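PDB 1W15: synaptotagmin-4 from Rattus norvegicus, which takes part in moving dense core vesicles in neurons through its interaction with KIF1A, and belongs to the synaptotagmins although it does not bind calcium. Local coordinates for residues V21-L32 / H132-P140; H61-H72 / E84-C92. All blocks are in the same frame, centred on the assembly; numbering follows the deposited sequence. Where two conformers were deposited one is given.

In the fold
The C2B domain offers a compact case of how position in a beta-sandwich sets the chemistry of packing. Interaction 1 is the more buried of the two: strand residues and a helix meet mainly through aliphatic and aromatic groups, with His132 at one end and a water and Ser27 at the other. Interaction 2 joins the outermost strands 64-70 and 80-89, one from each sheet, and is only partly buried, with lysine, histidine and glutamate beside the phenylalanines. Both reach the same sheet, where strands 31-40 and 80-89 are neighbours; Leu32 O and Phe88 N lie 2.8 Å apart, probably hydrogen-bonded. Along the chain, interaction 2 is nested within the loop that interaction 1 closes.

Interaction 1. Residues V21-L32 / H132-P140; sequences VSLCYQSTTNTL and HWKEICDFP
Leu23 packs against three residues of helix 128-138. CG stands opposite the carbonyl carbon (chi1 -75°), and from there the two methyls part: CD1 approaches the His132 ring at CE1, 4.0 Å away, while CD2, shared with Ile136, comes up to the edge of the Trp133 indole, 3.8 Å from CZ3. CB lies 3.6 Å from CD1 of Ile136, though that side chain was modelled in two conformers and this contact describes one of them. Leu32, on the adjoining strand, adds CD2 at 4.0 Å from Trp133 CH2, extending the tight, buried part of the interface. At its margin the backbone oxygen of Val21 sits in the plane of the imidazole, at the edge, 3.6 Å from His132 CE1. Hydrogen bonds hold His132, ND1 with His148 and NE2 with the Ile144 carbonyl. An alanine in place of Leu23 would probably open a gap between the indole edge at CZ3, His132 CE1 and Ile136, leaving Val21 and Leu32 as the aliphatic groups beside the two rings.

Tyr25 still packs closely: its CB touches Ile136, and its O comes within 3.3 Å of Pro140 CA. A water accepts from Tyr25 N at 2.8 Å and also lies within bonding distance of the Ile136 and Phe139 carbonyls, where no direct hydrogen bond joins the segments. The contact thins out at partly exposed Ser27, which rests against Pro140, OG to CB 3.6 Å, while its hydroxyl bonds to Arg141. Helix 128-138, which precedes the last strand, thus covers strand 18-26 mainly by burial of apolar side chains, with a water as the polar link between the segments, and the polar groups of His132 and Ser27 bonded to residues outside them.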
loop_
_atom_site.group_PDB
_atom_site.type_symbol
_atom_site.label_atom_id
_atom_site.label_comp_id
_atom_site.label_asym_id
_atom_site.label_seq_id
_atom_site.Cartn_x
_atom_site.Cartn_y
_atom_site.Cartn_z
ATOM N N VAL A 21 -9.849 2.127 5.687
ATOM C CA VAL A 21 -8.722 3.024 5.990
ATOM C C VAL A 21 -7.684 2.228 6.782
ATOM O O VAL A 21 -8.044 1.225 7.408
ATOM C CB VAL A 21 -9.114 4.311 6.764
ATOM C CG1 VAL A 21 -10.030 5.237 5.895
ATOM C CG2 VAL A 21 -9.737 3.989 8.158
ATOM N N SER A 22 -6.412 2.597 6.647
ATOM C CA SER A 22 -5.362 1.917 7.423
ATOM C C SER A 22 -4.550 2.993 8.113
ATOM O O SER A 22 -4.287 4.053 7.498
ATOM C CB SER A 22 -4.454 1.084 6.483
ATOM O OG SER A 22 -3.478 0.381 7.215
ATOM N N LEU A 23 -4.164 2.776 9.379
ATOM C CA LEU A 23 -3.394 3.790 10.097
ATOM C C LEU A 23 -2.243 3.101 10.809
ATOM O O LEU A 23 -2.366 1.903 11.119
ATOM C CB LEU A 23 -4.265 4.531 11.129
ATOM C CG LEU A 23 -5.301 5.583 10.596
ATOM C CD1 LEU A 23 -6.551 4.908 10.186
ATOM C CD2 LEU A 23 -5.589 6.646 11.678
ATOM N N CYS A 24 -1.141 3.831 11.006
ATOM C CA CYS A 24 0.053 3.320 11.711
ATOM C C CYS A 24 0.632 4.469 12.529
ATOM O O CYS A 24 0.941 5.539 11.971
ATOM C CB CYS A 24 1.121 2.842 10.714
ATOM S SG CYS A 24 2.582 2.253 11.531
ATOM N N TYR A 25 0.781 4.270 13.847
ATOM C CA TYR A 25 1.343 5.298 14.721
ATOM C C TYR A 25 2.832 4.969 14.967
ATOM O O TYR A 25 3.177 3.944 15.555
ATOM C CB TYR A 25 0.601 5.340 16.062
ATOM C CG TYR A 25 1.153 6.316 17.095
ATOM C CD1 TYR A 25 1.585 7.591 16.720
ATOM C CD2 TYR A 25 1.214 5.970 18.469
ATOM C CE1 TYR A 25 2.084 8.510 17.666
ATOM C CE2 TYR A 25 1.697 6.894 19.428
ATOM C CZ TYR A 25 2.134 8.149 19.009
ATOM O OH TYR A 25 2.630 9.076 19.903
ATOM N N GLN A 26 3.682 5.834 14.435
ATOM C CA GLN A 26 5.139 5.744 14.580
ATOM C C GLN A 26 5.453 6.434 15.946
ATOM O O GLN A 26 5.882 7.592 15.971
ATOM C CB GLN A 26 5.857 6.345 13.282
ATOM C CG GLN A 26 5.247 6.038 11.894
ATOM C CD GLN A 26 6.189 5.983 10.677
ATOM O OE1 GLN A 26 5.728 5.698 9.567
ATOM N NE2 GLN A 26 7.500 6.186 10.667
ATOM N N SER A 27 5.226 5.698 17.059
ATOM C CA SER A 27 5.325 6.314 18.398
ATOM C C SER A 27 6.655 7.007 18.740
ATOM O O SER A 27 6.650 8.047 19.430
ATOM C CB SER A 27 4.953 5.325 19.528
ATOM O OG SER A 27 5.959 4.358 19.754
ATOM N N THR A 28 7.784 6.441 18.295
ATOM C CA THR A 28 9.108 7.041 18.612
ATOM C C THR A 28 9.395 8.284 17.769
ATOM O O THR A 28 10.299 9.054 18.096
ATOM C CB THR A 28 10.276 6.047 18.424
ATOM O OG1 THR A 28 10.352 5.649 17.043
ATOM C CG2 THR A 28 10.031 4.770 19.173
ATOM N N THR A 29 8.646 8.484 16.688
ATOM C CA THR A 29 8.884 9.698 15.847
ATOM C C THR A 29 7.696 10.667 15.716
ATOM O O THR A 29 7.762 11.619 14.958
ATOM C CB THR A 29 9.343 9.371 14.480
ATOM O OG1 THR A 29 8.354 8.527 13.841
ATOM C CG2 THR A 29 10.648 8.583 14.541
ATOM N N ASN A 30 6.644 10.432 16.475
ATOM C CA ASN A 30 5.488 11.328 16.448
ATOM C C ASN A 30 4.990 11.596 15.029
ATOM O O ASN A 30 4.835 12.755 14.636
ATOM C CB ASN A 30 5.885 12.648 17.103
ATOM C CG ASN A 30 6.665 12.426 18.362
ATOM O OD1 ASN A 30 6.191 11.744 19.312
ATOM N ND2 ASN A 30 7.882 12.969 18.386
ATOM N N THR A 31 4.808 10.544 14.240
ATOM C CA THR A 31 4.097 10.706 12.952
ATOM C C THR A 31 3.011 9.676 12.938
ATOM O O THR A 31 3.082 8.666 13.655
ATOM C CB THR A 31 4.959 10.539 11.667
ATOM O OG1 THR A 31 5.777 9.398 11.803
ATOM C CG2 THR A 31 5.933 11.739 11.398
ATOM N N LEU A 32 1.975 9.934 12.141
ATOM C CA LEU A 32 0.882 8.991 12.036
ATOM C C LEU A 32 0.680 8.874 10.548
ATOM O O LEU A 32 0.507 9.899 9.859
ATOM C CB LEU A 32 -0.381 9.591 12.664
ATOM C CG LEU A 32 -1.692 8.813 12.530
ATOM C CD1 LEU A 32 -1.720 7.473 13.364
ATOM C CD2 LEU A 32 -2.846 9.762 12.952
ATOM N N HIS A 132 -10.781 1.012 16.498
ATOM C CA HIS A 132 -9.680 1.097 15.546
ATOM C C HIS A 132 -8.585 1.991 16.159
ATOM O O HIS A 132 -7.419 1.633 16.167
ATOM C CB HIS A 132 -10.184 1.657 14.193
ATOM C CG HIS A 132 -9.199 1.478 13.064
ATOM N ND1 HIS A 132 -9.513 1.759 11.742
ATOM C CD2 HIS A 132 -7.903 1.069 13.059
ATOM C CE1 HIS A 132 -8.463 1.517 10.974
ATOM N NE2 HIS A 132 -7.470 1.089 11.745
ATOM N N TRP A 133 -9.000 3.141 16.719
ATOM C CA TRP A 133 -8.041 4.030 17.400
ATOM C C TRP A 133 -7.340 3.369 18.602
ATOM O O TRP A 133 -6.144 3.551 18.803
ATOM C CB TRP A 133 -8.739 5.275 17.891
ATOM C CG TRP A 133 -7.812 6.430 18.160
ATOM C CD1 TRP A 133 -7.484 6.977 19.401
ATOM C CD2 TRP A 133 -7.090 7.193 17.188
ATOM N NE1 TRP A 133 -6.649 8.056 19.217
ATOM C CE2 TRP A 133 -6.382 8.204 17.881
ATOM C CE3 TRP A 133 -6.986 7.141 15.789
ATOM C CZ2 TRP A 133 -5.574 9.141 17.225
ATOM C CZ3 TRP A 133 -6.182 8.083 15.133
ATOM C CH2 TRP A 133 -5.485 9.069 15.861
ATOM N N LYS A 134 -8.092 2.633 19.408
ATOM C CA LYS A 134 -7.480 1.892 20.535
ATOM C C LYS A 134 -6.351 0.939 20.065
ATOM O O LYS A 134 -5.279 0.816 20.701
ATOM C CB LYS A 134 -8.551 1.145 21.325
ATOM C CG LYS A 134 -7.924 0.280 22.433
ATOM C CD LYS A 134 -8.853 -0.110 23.546
ATOM C CE LYS A 134 -8.252 -1.292 24.353
ATOM N NZ LYS A 134 -6.906 -1.010 25.060
ATOM N N GLU A 135 -6.614 0.266 18.947
ATOM C CA GLU A 135 -5.709 -0.746 18.415
ATOM C C GLU A 135 -4.426 -0.051 17.914
ATOM O O GLU A 135 -3.310 -0.516 18.211
ATOM C CB GLU A 135 -6.404 -1.572 17.319
ATOM C CG GLU A 135 -5.751 -2.928 17.068
ATOM C CD GLU A 135 -6.508 -3.793 16.054
ATOM O OE1 GLU A 135 -7.719 -3.568 15.854
ATOM O OE2 GLU A 135 -5.881 -4.713 15.467
ATOM N N ILE A 136 -4.613 1.082 17.208
ATOM C CA ILE A 136 -3.562 2.024 16.733
ATOM C C ILE A 136 -2.592 2.508 17.865
ATOM O O ILE A 136 -1.302 2.566 17.678
ATOM C CB ILE A 136 -4.247 3.268 16.039
ATOM C CG1 ILE A 136 -4.814 2.893 14.650
ATOM C CG2 ILE A 136 -3.310 4.463 15.937
ATOM C CD1 ILE A 136 -6.005 3.782 14.226
ATOM N N CYS A 137 -3.193 2.824 19.020
ATOM C CA CYS A 137 -2.457 3.215 20.211
ATOM C C CYS A 137 -1.859 2.017 20.930
ATOM O O CYS A 137 -0.773 2.104 21.512
ATOM C CB CYS A 137 -3.368 3.979 21.150
ATOM S SG CYS A 137 -3.962 5.520 20.431
ATOM N N ASP A 138 -2.555 0.888 20.903
ATOM C CA ASP A 138 -2.030 -0.333 21.561
ATOM C C ASP A 138 -0.878 -0.989 20.776
ATOM O O ASP A 138 -0.051 -1.684 21.379
ATOM C CB ASP A 138 -3.130 -1.376 21.827
ATOM C CG ASP A 138 -4.080 -0.972 22.956
ATOM O OD1 ASP A 138 -3.804 -0.013 23.727
ATOM O OD2 ASP A 138 -5.165 -1.546 23.094
ATOM N N PHE A 139 -0.845 -0.791 19.439
ATOM C CA PHE A 139 0.140 -1.417 18.580
ATOM C C PHE A 139 0.926 -0.414 17.739
ATOM O O PHE A 139 0.776 -0.401 16.471
ATOM C CB PHE A 139 -0.528 -2.448 17.674
ATOM C CG PHE A 139 -1.111 -3.651 18.411
ATOM C CD1 PHE A 139 -2.411 -3.635 18.898
ATOM C CD2 PHE A 139 -0.342 -4.795 18.600
ATOM C CE1 PHE A 139 -2.970 -4.762 19.559
ATOM C CE2 PHE A 139 -0.875 -5.907 19.294
ATOM C CZ PHE A 139 -2.182 -5.896 19.748
ATOM N N PRO A 140 1.754 0.422 18.372
ATOM C CA PRO A 140 2.501 1.413 17.610
ATOM C C PRO A 140 3.418 0.695 16.620
ATOM O O PRO A 140 3.813 -0.451 16.884
ATOM C CB PRO A 140 3.253 2.216 18.673
ATOM C CG PRO A 140 3.265 1.299 19.897
ATOM C CD PRO A 140 2.039 0.515 19.823
HETATM O O HOH W 1 -0.087 1.940 15.053
#

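Interaction 2. Residues H61-H72 / E84-C92; sequences HAKKRISKKKTH and ELFVFDIPC
Phe86 carries Lys69 over one face: CB stands 3.6 Å from the ring centroid, 12° off the normal, a CH-pi contact made by the aliphatic root of a charged side chain. Lys69 CG also lies 3.4 Å from Phe88 CZ; beyond it a bend at chi2 (-73°) turns the end of the chain along that ring, with CE 3.7 Å from Phe88 CE1. The edge of the Phe88 ring receives Ser67, whose OG lies in the ring plane 3.3 Å from CE1. Beside the His61-Lys64 turn, Cys92 SG sits over a face of the His61 imidazole, 4.0 Å from its centroid, and the Ile66 CD1 methyl abuts Pro91 CD at 3.6 Å. Where Thr71 faces Glu84, a water links Lys70 O to Glu84 OE1; a nearly straight bond from His72 N to Glu84 OE2 is also modelled, but the place of that oxygen is uncertain.

Lys68 and Lys70 point away from the contact, consistent with the lysine-rich strand known from other synaptotagmin C2B domains. Strand 64-70 hydrogen-bonds to strand 53-61, with a classic bulge where Ile66 and Ser67 face Leu59, whereas strand 80-89 borders strand 31-40, the two sheets of the sandwich meeting here edge strand to edge strand.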
loop_
_atom_site.group_PDB
_atom_site.type_symbol
_atom_site.label_atom_id
_atom_site.label_comp_id
_atom_site.label_asym_id
_atom_site.label_seq_id
_atom_site.Cartn_x
_atom_site.Cartn_y
_atom_site.Cartn_z
ATOM N N HIS A 61 -6.055 18.275 17.096
ATOM C CA HIS A 61 -5.456 18.154 18.449
ATOM C C HIS A 61 -6.402 18.823 19.447
ATOM O O HIS A 61 -6.561 20.040 19.441
ATOM C CB HIS A 61 -4.099 18.825 18.436
ATOM C CG HIS A 61 -3.319 18.630 19.702
ATOM N ND1 HIS A 61 -2.156 19.326 19.972
ATOM C CD2 HIS A 61 -3.530 17.815 20.766
ATOM C CE1 HIS A 61 -1.691 18.948 21.150
ATOM N NE2 HIS A 61 -2.505 18.035 21.652
ATOM N N ALA A 62 -7.061 18.011 20.256
ATOM C CA ALA A 62 -8.212 18.446 21.024
ATOM C C ALA A 62 -9.251 18.931 19.984
ATOM O O ALA A 62 -9.713 18.142 19.127
ATOM C CB ALA A 62 -7.812 19.555 22.029
ATOM N N LYS A 63 -9.606 20.204 20.002
ATOM C CA LYS A 63 -10.656 20.598 19.053
ATOM C C LYS A 63 -10.120 21.513 17.976
ATOM O O LYS A 63 -10.886 22.116 17.225
ATOM C CB LYS A 63 -11.827 21.218 19.799
ATOM C CG LYS A 63 -12.685 20.187 20.508
ATOM C CD LYS A 63 -13.781 20.915 21.253
ATOM C CE LYS A 63 -14.359 20.068 22.388
ATOM N NZ LYS A 63 -15.086 18.876 21.869
ATOM N N LYS A 64 -8.806 21.611 17.887
ATOM C CA LYS A 64 -8.202 22.485 16.899
ATOM C C LYS A 64 -7.717 21.650 15.705
ATOM O O LYS A 64 -6.938 20.718 15.888
ATOM C CB LYS A 64 -7.021 23.245 17.533
ATOM C CG LYS A 64 -6.080 23.908 16.524
ATOM C CD LYS A 64 -5.005 24.739 17.233
ATOM C CE LYS A 64 -3.762 24.940 16.350
ATOM N NZ LYS A 64 -2.497 24.865 17.162
ATOM N N ARG A 65 -8.145 21.996 14.493
ATOM C CA ARG A 65 -7.604 21.323 13.310
ATOM C C ARG A 65 -6.142 21.713 13.118
ATOM O O ARG A 65 -5.805 22.895 12.977
ATOM C CB ARG A 65 -8.376 21.644 12.037
ATOM C CG ARG A 65 -7.928 20.723 10.915
ATOM C CD ARG A 65 -8.739 20.796 9.644
ATOM N NE ARG A 65 -8.788 22.150 9.102
ATOM C CZ ARG A 65 -9.403 22.493 7.976
ATOM N NH1 ARG A 65 -10.020 21.585 7.232
ATOM N NH2 ARG A 65 -9.411 23.764 7.588
ATOM N N ILE A 66 -5.260 20.732 13.118
ATOM C CA ILE A 66 -3.854 21.069 12.936
ATOM C C ILE A 66 -3.313 20.641 11.554
ATOM O O ILE A 66 -2.218 21.019 11.189
ATOM C CB ILE A 66 -3.031 20.478 14.060
ATOM C CG1 ILE A 66 -3.235 18.951 14.103
ATOM C CG2 ILE A 66 -3.357 21.190 15.419
ATOM C CD1 ILE A 66 -2.122 18.247 14.972
ATOM N N SER A 67 -4.054 19.854 10.793
ATOM C CA SER A 67 -3.594 19.490 9.452
ATOM C C SER A 67 -4.762 19.013 8.638
ATOM O O SER A 67 -5.766 18.590 9.217
ATOM C CB SER A 67 -2.529 18.384 9.546
ATOM O OG SER A 67 -1.972 18.105 8.260
ATOM N N LYS A 68 -4.641 19.066 7.299
ATOM C CA LYS A 68 -5.697 18.550 6.428
ATOM C C LYS A 68 -5.064 17.958 5.155
ATOM O O LYS A 68 -4.011 18.443 4.715
ATOM C CB LYS A 68 -6.745 19.645 6.081
ATOM C CG LYS A 68 -6.151 20.842 5.380
ATOM C CD LYS A 68 -7.178 21.913 4.990
ATOM C CE LYS A 68 -6.510 22.953 4.074
ATOM N NZ LYS A 68 -7.506 23.944 3.515
ATOM N N LYS A 69 -5.706 16.952 4.568
ATOM C CA LYS A 69 -5.242 16.311 3.330
ATOM C C LYS A 69 -6.466 16.005 2.520
ATOM O O LYS A 69 -7.565 15.969 3.056
ATOM C CB LYS A 69 -4.566 14.965 3.651
ATOM C CG LYS A 69 -3.436 15.029 4.704
ATOM C CD LYS A 69 -2.159 15.664 4.208
ATOM C CE LYS A 69 -1.109 15.565 5.328
ATOM N NZ LYS A 69 0.075 16.273 4.865
ATOM N N LYS A 70 -6.300 15.768 1.230
ATOM C CA LYS A 70 -7.410 15.263 0.438
ATOM C C LYS A 70 -6.924 14.396 -0.690
ATOM O O LYS A 70 -5.768 14.563 -1.144
ATOM C CB LYS A 70 -8.345 16.372 -0.025
ATOM C CG LYS A 70 -7.942 17.150 -1.164
ATOM C CD LYS A 70 -8.989 18.269 -1.337
ATOM C CE LYS A 70 -8.453 19.306 -2.320
ATOM N NZ LYS A 70 -9.303 20.565 -2.290
ATOM N N THR A 71 -7.758 13.425 -1.076
ATOM C CA THR A 71 -7.436 12.539 -2.176
ATOM C C THR A 71 -7.859 13.152 -3.465
ATOM O O THR A 71 -8.570 14.155 -3.482
ATOM C CB THR A 71 -8.159 11.155 -2.059
ATOM O OG1 THR A 71 -9.566 11.334 -2.337
ATOM C CG2 THR A 71 -8.063 10.541 -0.632
ATOM N N HIS A 72 -7.458 12.493 -4.546
ATOM C CA HIS A 72 -7.973 12.768 -5.890
ATOM C C HIS A 72 -9.398 12.302 -5.966
ATOM O O HIS A 72 -9.879 11.539 -5.107
ATOM C CB HIS A 72 -7.155 12.015 -6.933
ATOM C CG HIS A 72 -5.746 12.501 -7.034
ATOM N ND1 HIS A 72 -5.358 13.471 -7.943
ATOM C CD2 HIS A 72 -4.645 12.208 -6.298
ATOM C CE1 HIS A 72 -4.065 13.711 -7.797
ATOM N NE2 HIS A 72 -3.609 12.960 -6.805
ATOM N N GLU A 84 -4.451 6.233 -1.127
ATOM C CA GLU A 84 -3.654 7.459 -0.957
ATOM C C GLU A 84 -3.093 7.415 0.440
ATOM O O GLU A 84 -3.880 7.433 1.380
ATOM C CB GLU A 84 -4.517 8.744 -1.171
ATOM C CG GLU A 84 -4.758 8.898 -2.665
ATOM C CD GLU A 84 -4.735 10.325 -3.143
ATOM O OE1 GLU A 84 -3.960 11.129 -2.565
ATOM O OE2 GLU A 84 -5.452 10.593 -4.126
ATOM N N LEU A 85 -1.767 7.402 0.559
ATOM C CA LEU A 85 -1.121 7.450 1.885
ATOM C C LEU A 85 -0.735 8.898 2.207
ATOM O O LEU A 85 -0.144 9.631 1.349
ATOM C CB LEU A 85 0.077 6.522 1.943
ATOM C CG LEU A 85 0.865 6.403 3.278
ATOM C CD1 LEU A 85 1.481 4.957 3.328
ATOM C CD2 LEU A 85 1.953 7.483 3.411
ATOM N N PHE A 86 -1.045 9.291 3.451
ATOM C CA PHE A 86 -0.647 10.588 3.977
ATOM C C PHE A 86 0.154 10.414 5.235
ATOM O O PHE A 86 -0.084 9.458 6.021
ATOM C CB PHE A 86 -1.871 11.440 4.322
ATOM C CG PHE A 86 -2.826 11.623 3.137
ATOM C CD1 PHE A 86 -2.478 12.451 2.069
ATOM C CD2 PHE A 86 -4.076 10.976 3.135
ATOM C CE1 PHE A 86 -3.360 12.627 0.964
ATOM C CE2 PHE A 86 -4.984 11.160 2.005
ATOM C CZ PHE A 86 -4.593 11.968 0.949
ATOM N N VAL A 87 1.058 11.352 5.447
ATOM C CA VAL A 87 1.875 11.348 6.669
ATOM C C VAL A 87 1.513 12.594 7.489
ATOM O O VAL A 87 1.638 13.728 6.983
ATOM C CB VAL A 87 3.407 11.332 6.316
ATOM C CG1 VAL A 87 4.314 11.423 7.575
ATOM C CG2 VAL A 87 3.724 10.095 5.565
ATOM N N PHE A 88 1.112 12.389 8.758
ATOM C CA PHE A 88 0.820 13.522 9.672
ATOM C C PHE A 88 1.876 13.632 10.732
ATOM O O PHE A 88 2.262 12.638 11.311
ATOM C CB PHE A 88 -0.507 13.332 10.378
ATOM C CG PHE A 88 -1.687 13.518 9.498
ATOM C CD1 PHE A 88 -2.072 14.799 9.080
ATOM C CD2 PHE A 88 -2.459 12.422 9.117
ATOM C CE1 PHE A 88 -3.213 14.995 8.287
ATOM C CE2 PHE A 88 -3.595 12.598 8.296
ATOM C CZ PHE A 88 -3.972 13.906 7.884
ATOM N N ASP A 89 2.341 14.843 10.977
ATOM C CA ASP A 89 3.144 15.154 12.195
ATOM C C ASP A 89 2.257 15.245 13.442
ATOM O O ASP A 89 1.191 15.857 13.401
ATOM C CB ASP A 89 3.833 16.508 12.002
ATOM C CG ASP A 89 4.916 16.462 10.939
ATOM O OD1 ASP A 89 5.644 15.452 10.848
ATOM O OD2 ASP A 89 5.123 17.402 10.145
ATOM N N ILE A 90 2.662 14.632 14.541
ATOM C CA ILE A 90 1.882 14.659 15.757
ATOM C C ILE A 90 2.690 15.558 16.680
ATOM O O ILE A 90 3.849 15.267 16.966
ATOM C CB ILE A 90 1.698 13.212 16.359
ATOM C CG1 ILE A 90 0.987 12.287 15.366
ATOM C CG2 ILE A 90 0.984 13.253 17.721
ATOM C CD1 ILE A 90 -0.446 12.751 14.929
ATOM N N PRO A 91 2.111 16.687 17.087
ATOM C CA PRO A 91 2.867 17.682 17.871
ATOM C C PRO A 91 2.923 17.375 19.357
ATOM O O PRO A 91 3.284 18.242 20.129
ATOM C CB PRO A 91 2.081 18.977 17.633
ATOM C CG PRO A 91 0.643 18.513 17.480
ATOM C CD PRO A 91 0.726 17.129 16.814
ATOM N N CYS A 92 2.525 16.190 19.777
ATOM C CA CYS A 92 2.546 15.848 21.198
ATOM C C CYS A 92 3.086 14.437 21.318
ATOM O O CYS A 92 3.328 13.771 20.306
ATOM C CB CYS A 92 1.138 15.950 21.803
ATOM S SG CYS A 92 -0.200 15.346 20.725
HETATM O O HOH W 2 -3.997 14.032 -2.931
#